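Local coordinates for protein phiAB6 tailspike (Unidentified phage, PDB 5JS4) that probably binds and fragments the exopolysaccharide of Acinetobacter baumannii as the trimeric, beta-helical tailspike of a bacteriophage, at residues G313-K327 / L340-F354. Residues are numbered along the deposited sequence; the frame is centred on the assembly and turned at random.
Sequences GCIDVDGSSPDLQGK and LTARCSNGAGKQVSF
V317 and I315 of strand 313-318 point into the beta-helix interior, where they pack on A342, V352 and F354 of the next coil. V317 CG1 meets V352 CG1 at 4.1 Å, its CG2 faces the edge of the F354 ring, and I315 CD1 lies 3.9 Å from L340 CD1. Strands 313-318 and 340-345 pair in parallel, their axes 4.5 Å apart at closest, and the backbone bonds continue into the turn, where G319 N donates to S345 O. There two glycines let the backbones close to 3.6 Å between G319 CA and G347 CA, with C344 SG also against G319 CA. Further on, V352 CG2 lies 3.6 Å from L324 O, and S353 N bonds K327 O as the next strands begin to pair. On the opposite face, D316 and R343 run side by side, carboxylate and guanidinium planes 85° apart, in a long salt bridge. S345 OG links them, giving its proton to the syn lone pair of D316 OD1 (2.6 Å) while accepting the N-H of R343 NE, near the guanidinium plane, with an N-H...O angle of 168°. With R283 holding D316 OD2, this chain of bonds probably steadies R343, whose NH1 hydrogen-bonds a malonic acid, probably from the crystallisation liquor, in a pocket including I370 and N371.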
ATOM      1  N   GLY A 313     -35.825   4.300   5.014  1.00 13.48           N
ATOM      2  CA  GLY A 313     -35.253   5.333   4.163  1.00 13.74           C
ATOM      3  C   GLY A 313     -34.571   4.810   2.919  1.00 13.39           C
ATOM      4  O   GLY A 313     -33.516   4.182   2.997  1.00 13.69           O
ATOM      5  N   CYS A 314     -35.175   5.072   1.766  1.00 13.24           N
ATOM      6  CA  CYS A 314     -34.544   4.755   0.495  1.00 13.71           C
ATOM      7  C   CYS A 314     -35.259   5.423  -0.665  1.00 13.12           C
ATOM      8  O   CYS A 314     -36.372   5.933  -0.518  1.00 13.59           O
ATOM      9  CB  CYS A 314     -34.516   3.239   0.249  1.00 13.94           C
ATOM     10  SG  CYS A 314     -36.082   2.515  -0.302  1.00 15.42           S
ATOM     11  N   ILE A 315     -34.586   5.422  -1.810  1.00 12.89           N
ATOM     12  CA  ILE A 315     -35.221   5.678  -3.093  1.00 13.82           C
ATOM     13  C   ILE A 315     -35.548   4.314  -3.692  1.00 14.45           C
ATOM     14  O   ILE A 315     -34.695   3.432  -3.737  1.00 14.58           O
ATOM     15  CB  ILE A 315     -34.302   6.488  -4.024  1.00 14.33           C
ATOM     16  CG1 ILE A 315     -34.137   7.906  -3.468  1.00 14.77           C
ATOM     17  CG2 ILE A 315     -34.864   6.527  -5.441  1.00 15.23           C
ATOM     18  CD1 ILE A 315     -33.079   8.736  -4.161  1.00 15.17           C
ATOM     19  N   ASP A 316     -36.794   4.144  -4.126  1.00 14.89           N
ATOM     20  CA  ASP A 316     -37.268   2.880  -4.674  1.00 15.37           C
ATOM     21  C   ASP A 316     -37.784   3.148  -6.084  1.00 15.20           C
ATOM     22  O   ASP A 316     -38.908   3.622  -6.275  1.00 16.21           O
ATOM     23  CB  ASP A 316     -38.353   2.297  -3.766  1.00 16.35           C
ATOM     24  CG  ASP A 316     -38.740   0.872  -4.133  1.00 17.51           C
ATOM     25  OD1 ASP A 316     -38.468   0.433  -5.269  1.00 18.34           O
ATOM     26  OD2 ASP A 316     -39.326   0.187  -3.267  1.00 18.75           O
ATOM     27  N   VAL A 317     -36.934   2.867  -7.067  1.00 14.98           N
ATOM     28  CA  VAL A 317     -37.256   3.099  -8.469  1.00 15.52           C
ATOM     29  C   VAL A 317     -38.157   1.975  -8.970  1.00 16.49           C
ATOM     30  O   VAL A 317     -37.850   0.798  -8.788  1.00 16.22           O
ATOM     31  CB  VAL A 317     -35.975   3.174  -9.325  1.00 16.22           C
ATOM     32  CG1 VAL A 317     -36.309   3.345 -10.800  1.00 16.68           C
ATOM     33  CG2 VAL A 317     -35.091   4.320  -8.850  1.00 16.49           C
ATOM     34  N   ASP A 318     -39.274   2.347  -9.591  1.00 17.15           N
ATOM     35  CA  ASP A 318     -40.226   1.370 -10.117  1.00 17.97           C
ATOM     36  C   ASP A 318     -39.756   0.869 -11.479  1.00 18.29           C
ATOM     37  O   ASP A 318     -40.007   1.500 -12.508  1.00 19.40           O
ATOM     38  CB  ASP A 318     -41.619   1.994 -10.218  1.00 18.69           C
ATOM     39  CG  ASP A 318     -42.672   1.017 -10.708  1.00 20.93           C
ATOM     40  OD1 ASP A 318     -42.359  -0.178 -10.905  1.00 20.72           O
ATOM     41  OD2 ASP A 318     -43.823   1.456 -10.893  1.00 24.09           O
ATOM     42  N   GLY A 319     -39.077  -0.275 -11.473  1.00 18.11           N
ATOM     43  CA  GLY A 319     -38.544  -0.871 -12.692  1.00 18.75           C
ATOM     44  C   GLY A 319     -39.591  -1.400 -13.658  1.00 20.44           C
ATOM     45  O   GLY A 319     -39.263  -1.713 -14.801  1.00 21.70           O
ATOM     46  N   SER A 320     -40.840  -1.505 -13.204  1.00 20.69           N
ATOM     47  CA  SER A 320     -41.947  -1.935 -14.066  1.00 22.45           C
ATOM     48  C   SER A 320     -42.564  -0.778 -14.858  1.00 22.89           C
ATOM     49  O   SER A 320     -43.389  -1.007 -15.742  1.00 26.27           O
ATOM     50  CB  SER A 320     -43.031  -2.635 -13.240  1.00 23.83           C
ATOM     51  OG  SER A 320     -43.816  -1.709 -12.506  1.00 24.42           O
ATOM     52  N   SER A 321     -42.173   0.455 -14.543  1.00 22.56           N
ATOM     53  CA  SER A 321     -42.687   1.631 -15.243  1.00 23.17           C
ATOM     54  C   SER A 321     -42.183   1.670 -16.689  1.00 24.32           C
ATOM     55  O   SER A 321     -40.976   1.719 -16.918  1.00 23.88           O
ATOM     56  CB  SER A 321     -42.268   2.909 -14.518  1.00 23.31           C
ATOM     57  OG  SER A 321     -42.771   4.050 -15.186  1.00 23.91           O
ATOM     58  N   PRO A 322     -43.103   1.646 -17.674  1.00 25.70           N
ATOM     59  CA  PRO A 322     -42.679   1.655 -19.078  1.00 26.53           C
ATOM     60  C   PRO A 322     -41.750   2.816 -19.441  1.00 26.43           C
ATOM     61  O   PRO A 322     -40.853   2.648 -20.266  1.00 28.39           O
ATOM     62  CB  PRO A 322     -44.000   1.769 -19.847  1.00 26.45           C
ATOM     63  CG  PRO A 322     -45.023   1.203 -18.929  1.00 26.79           C
ATOM     64  CD  PRO A 322     -44.570   1.563 -17.544  1.00 25.73           C
ATOM     65  N   ASP A 323     -41.951   3.970 -18.809  1.00 27.47           N
ATOM     66  CA  ASP A 323     -41.159   5.167 -19.103  1.00 29.05           C
ATOM     67  C   ASP A 323     -39.713   5.101 -18.591  1.00 27.18           C
ATOM     68  O   ASP A 323     -38.906   5.963 -18.934  1.00 28.41           O
ATOM     69  CB  ASP A 323     -41.853   6.413 -18.539  1.00 32.24           C
ATOM     70  CG  ASP A 323     -43.205   6.674 -19.187  1.00 36.82           C
ATOM     71  OD1 ASP A 323     -43.300   6.599 -20.431  1.00 39.63           O
ATOM     72  OD2 ASP A 323     -44.172   6.958 -18.449  1.00 41.86           O
ATOM     73  N   LEU A 324     -39.391   4.096 -17.778  1.00 23.85           N
ATOM     74  CA  LEU A 324     -38.018   3.896 -17.295  1.00 22.68           C
ATOM     75  C   LEU A 324     -37.267   2.766 -18.010  1.00 23.17           C
ATOM     76  O   LEU A 324     -36.050   2.649 -17.859  1.00 22.82           O
ATOM     77  CB  LEU A 324     -38.014   3.648 -15.781  1.00 22.67           C
ATOM     78  CG  LEU A 324     -38.273   4.877 -14.901  1.00 22.17           C
ATOM     79  CD1 LEU A 324     -38.554   4.460 -13.467  1.00 22.14           C
ATOM     80  CD2 LEU A 324     -37.107   5.856 -14.955  1.00 23.11           C
ATOM     81  N   GLN A 325     -37.974   1.945 -18.789  1.00 22.76           N
ATOM     82  CA  GLN A 325     -37.339   0.824 -19.492  1.00 24.15           C
ATOM     83  C   GLN A 325     -36.167   1.299 -20.350  1.00 22.79           C
ATOM     84  O   GLN A 325     -36.319   2.205 -21.169  1.00 23.61           O
ATOM     85  CB  GLN A 325     -38.349   0.084 -20.376  1.00 26.38           C
ATOM     86  CG  GLN A 325     -37.799  -1.198 -20.991  1.00 29.94           C
ATOM     87  CD  GLN A 325     -38.828  -1.957 -21.809  1.00 34.82           C
ATOM     88  OE1 GLN A 325     -39.779  -1.375 -22.328  1.00 39.85           O
ATOM     89  NE2 GLN A 325     -38.634  -3.267 -21.937  1.00 38.69           N
ATOM     90  N   GLY A 326     -35.000   0.690 -20.144  1.00 20.73           N
ATOM     91  CA  GLY A 326     -33.810   0.997 -20.936  1.00 22.06           C
ATOM     92  C   GLY A 326     -33.177   2.347 -20.647  1.00 21.84           C
ATOM     93  O   GLY A 326     -32.335   2.811 -21.414  1.00 22.38           O
ATOM     94  N   LYS A 327     -33.571   2.979 -19.544  1.00 21.49           N
ATOM     95  CA  LYS A 327     -33.084   4.316 -19.202  1.00 22.08           C
ATOM     96  C   LYS A 327     -32.434   4.334 -17.830  1.00 19.63           C
ATOM     97  O   LYS A 327     -32.529   3.370 -17.070  1.00 17.72           O
ATOM     98  CB  LYS A 327     -34.236   5.323 -19.214  1.00 24.94           C
ATOM     99  CG  LYS A 327     -34.871   5.542 -20.576  1.00 28.05           C
ATOM    100  CD  LYS A 327     -35.977   6.579 -20.480  1.00 31.38           C
ATOM    101  CE  LYS A 327     -36.816   6.640 -21.746  1.00 34.36           C
ATOM    102  NZ  LYS A 327     -38.165   7.216 -21.480  1.00 37.64           N
ATOM    103  N   LEU A 340     -26.902   7.100   1.179  1.00 11.55           N
ATOM    104  CA  LEU A 340     -28.048   6.762   0.343  1.00 11.76           C
ATOM    105  C   LEU A 340     -28.281   5.263   0.232  1.00 11.64           C
ATOM    106  O   LEU A 340     -27.343   4.488   0.085  1.00 11.78           O
ATOM    107  CB  LEU A 340     -27.846   7.336  -1.061  1.00 12.83           C
ATOM    108  CG  LEU A 340     -28.904   7.005  -2.117  1.00 13.63           C
ATOM    109  CD1 LEU A 340     -30.246   7.625  -1.760  1.00 13.75           C
ATOM    110  CD2 LEU A 340     -28.432   7.477  -3.482  1.00 14.66           C
ATOM    111  N   THR A 341     -29.551   4.883   0.298  1.00 11.70           N
ATOM    112  CA  THR A 341     -30.002   3.541  -0.027  1.00 11.74           C
ATOM    113  C   THR A 341     -30.953   3.683  -1.207  1.00 12.03           C
ATOM    114  O   THR A 341     -31.890   4.475  -1.152  1.00 12.00           O
ATOM    115  CB  THR A 341     -30.729   2.905   1.170  1.00 12.06           C
ATOM    116  OG1 THR A 341     -29.888   2.987   2.328  1.00 12.26           O
ATOM    117  CG2 THR A 341     -31.078   1.445   0.901  1.00 12.82           C
ATOM    118  N   ALA A 342     -30.703   2.939  -2.280  1.00 12.20           N
ATOM    119  CA  ALA A 342     -31.561   3.013  -3.458  1.00 12.49           C
ATOM    120  C   ALA A 342     -31.700   1.651  -4.111  1.00 13.25           C
ATOM    121  O   ALA A 342     -30.706   0.967  -4.354  1.00 13.21           O
ATOM    122  CB  ALA A 342     -31.015   4.025  -4.450  1.00 13.43           C
ATOM    123  N   ARG A 343     -32.945   1.264  -4.389  1.00 13.64           N
ATOM    124  CA  ARG A 343     -33.242  -0.006  -5.029  1.00 13.96           C
ATOM    125  C   ARG A 343     -34.106   0.191  -6.265  1.00 14.22           C
ATOM    126  O   ARG A 343     -34.745   1.235  -6.438  1.00 13.86           O
ATOM    127  CB  ARG A 343     -33.954  -0.950  -4.050  1.00 14.56           C
ATOM    128  CG  ARG A 343     -35.332  -0.478  -3.596  1.00 15.66           C
ATOM    129  CD  ARG A 343     -36.073  -1.539  -2.797  1.00 16.77           C
ATOM    130  NE  ARG A 343     -36.550  -2.638  -3.639  1.00 17.55           N
ATOM    131  CZ  ARG A 343     -35.954  -3.823  -3.788  1.00 18.53           C
ATOM    132  NH1 ARG A 343     -34.822  -4.116  -3.150  1.00 18.98           N
ATOM    133  NH2 ARG A 343     -36.501  -4.732  -4.589  1.00 19.89           N
ATOM    134  N   CYS A 344     -34.114  -0.827  -7.119  1.00 15.20           N
ATOM    135  CA  CYS A 344     -35.060  -0.919  -8.216  1.00 15.84           C
ATOM    136  C   CYS A 344     -35.959  -2.118  -7.957  1.00 16.38           C
ATOM    137  O   CYS A 344     -35.470  -3.239  -7.785  1.00 16.05           O
ATOM    138  CB  CYS A 344     -34.334  -1.091  -9.545  1.00 16.08           C
ATOM    139  SG  CYS A 344     -35.434  -1.046 -10.973  1.00 18.82           S
ATOM    140  N   SER A 345     -37.265  -1.872  -7.907  1.00 17.09           N
ATOM    141  CA  SER A 345     -38.251  -2.922  -7.685  1.00 18.06           C
ATOM    142  C   SER A 345     -38.887  -3.327  -9.008  1.00 18.79           C
ATOM    143  O   SER A 345     -39.205  -2.471  -9.834  1.00 18.20           O
ATOM    144  CB  SER A 345     -39.339  -2.435  -6.725  1.00 18.57           C
ATOM    145  OG  SER A 345     -38.800  -2.121  -5.452  1.00 18.92           O
ATOM    146  N   ASN A 346     -39.055  -4.634  -9.203  1.00 19.46           N
ATOM    147  CA  ASN A 346     -39.766  -5.179 -10.364  1.00 20.49           C
ATOM    148  C   ASN A 346     -39.196  -4.729 -11.710  1.00 20.56           C
ATOM    149  O   ASN A 346     -39.942  -4.454 -12.651  1.00 22.28           O
ATOM    150  CB  ASN A 346     -41.257  -4.830 -10.270  1.00 22.18           C
ATOM    151  CG  ASN A 346     -41.885  -5.321  -8.982  1.00 24.09           C
ATOM    152  OD1 ASN A 346     -42.381  -4.530  -8.180  1.00 27.79           O
ATOM    153  ND2 ASN A 346     -41.852  -6.631  -8.770  1.00 25.06           N
ATOM    154  N   GLY A 347     -37.867  -4.669 -11.797  1.00 19.57           N
ATOM    155  CA  GLY A 347     -37.185  -4.226 -13.014  1.00 20.38           C
ATOM    156  C   GLY A 347     -36.416  -5.310 -13.751  1.00 20.61           C
ATOM    157  O   GLY A 347     -35.664  -5.006 -14.676  1.00 20.97           O
ATOM    158  N   ALA A 348     -36.600  -6.569 -13.357  1.00 21.38           N
ATOM    159  CA  ALA A 348     -35.894  -7.684 -13.990  1.00 22.30           C
ATOM    160  C   ALA A 348     -36.129  -7.689 -15.498  1.00 22.12           C
ATOM    161  O   ALA A 348     -37.272  -7.739 -15.956  1.00 24.36           O
ATOM    162  CB  ALA A 348     -36.332  -9.011 -13.386  1.00 23.21           C
ATOM    163  N   GLY A 349     -35.040  -7.605 -16.260  1.00 22.31           N
ATOM    164  CA  GLY A 349     -35.102  -7.630 -17.721  1.00 22.73           C
ATOM    165  C   GLY A 349     -35.459  -6.311 -18.386  1.00 22.84           C
ATOM    166  O   GLY A 349     -35.502  -6.234 -19.614  1.00 25.32           O
ATOM    167  N   LYS A 350     -35.704  -5.268 -17.591  1.00 21.64           N
ATOM    168  CA  LYS A 350     -36.146  -3.973 -18.118  1.00 22.19           C
ATOM    169  C   LYS A 350     -35.002  -2.975 -18.311  1.00 20.50           C
ATOM    170  O   LYS A 350     -35.227  -1.857 -18.773  1.00 20.13           O
ATOM    171  CB  LYS A 350     -37.216  -3.369 -17.201  1.00 23.08           C
ATOM    172  CG  LYS A 350     -38.454  -4.237 -17.026  1.00 24.22           C
ATOM    173  CD  LYS A 350     -39.177  -4.458 -18.347  1.00 26.87           C
ATOM    174  CE  LYS A 350     -40.488  -5.201 -18.153  1.00 29.45           C
ATOM    175  NZ  LYS A 350     -41.146  -5.486 -19.458  1.00 32.17           N
ATOM    176  N   GLN A 351     -33.783  -3.387 -17.963  1.00 19.37           N
ATOM    177  CA  GLN A 351     -32.586  -2.572 -18.170  1.00 19.99           C
ATOM    178  C   GLN A 351     -32.744  -1.152 -17.623  1.00 18.67           C
ATOM    179  O   GLN A 351     -32.534  -0.166 -18.333  1.00 18.08           O
ATOM    180  CB  GLN A 351     -32.202  -2.544 -19.654  1.00 22.23           C
ATOM    181  CG  GLN A 351     -31.847  -3.916 -20.208  1.00 24.68           C
ATOM    182  CD  GLN A 351     -31.106  -3.859 -21.534  1.00 28.62           C
ATOM    183  OE1 GLN A 351     -30.564  -2.821 -21.918  1.00 31.02           O
ATOM    184  NE2 GLN A 351     -31.068  -4.986 -22.235  1.00 32.48           N
ATOM    185  N   VAL A 352     -33.130  -1.063 -16.355  1.00 17.49           N
ATOM    186  CA  VAL A 352     -33.238   0.217 -15.671  1.00 16.62           C
ATOM    187  C   VAL A 352     -31.956   0.429 -14.876  1.00 15.50           C
ATOM    188  O   VAL A 352     -31.621  -0.378 -14.014  1.00 15.46           O
ATOM    189  CB  VAL A 352     -34.458   0.259 -14.729  1.00 17.24           C
ATOM    190  CG1 VAL A 352     -34.572   1.622 -14.060  1.00 17.60           C
ATOM    191  CG2 VAL A 352     -35.737  -0.053 -15.498  1.00 17.30           C
ATOM    192  N   SER A 353     -31.232   1.499 -15.188  1.00 14.84           N
ATOM    193  CA  SER A 353     -30.001   1.843 -14.471  1.00 14.69           C
ATOM    194  C   SER A 353     -30.308   2.939 -13.454  1.00 14.27           C
ATOM    195  O   SER A 353     -31.338   3.603 -13.557  1.00 14.88           O
ATOM    196  CB  SER A 353     -28.921   2.281 -15.460  1.00 15.54           C
ATOM    197  OG  SER A 353     -28.508   1.180 -16.257  1.00 15.88           O
ATOM    198  N   PHE A 354     -29.437   3.125 -12.458  1.00 13.25           N
ATOM    199  CA  PHE A 354     -29.773   4.038 -11.359  1.00 13.42           C
ATOM    200  C   PHE A 354     -29.419   5.501 -11.614  1.00 13.18           C
ATOM    201  O   PHE A 354     -30.309   6.348 -11.633  1.00 13.49           O
ATOM    202  CB  PHE A 354     -29.185   3.588 -10.013  1.00 13.62           C
ATOM    203  CG  PHE A 354     -29.468   4.550  -8.889  1.00 13.41           C
ATOM    204  CD1 PHE A 354     -30.770   4.974  -8.634  1.00 13.86           C
ATOM    205  CD2 PHE A 354     -28.443   5.046  -8.093  1.00 13.49           C
ATOM    206  CE1 PHE A 354     -31.043   5.868  -7.616  1.00 14.45           C
ATOM    207  CE2 PHE A 354     -28.713   5.940  -7.068  1.00 13.87           C
ATOM    208  CZ  PHE A 354     -30.015   6.353  -6.832  1.00 13.60           C
TER
HETATM  209  O   HOH W   1     -42.718  -1.775  -8.654  1.00 29.66           O
HETATM  210  O   HOH W   2     -35.386  -3.999 -21.628  1.00 37.95           O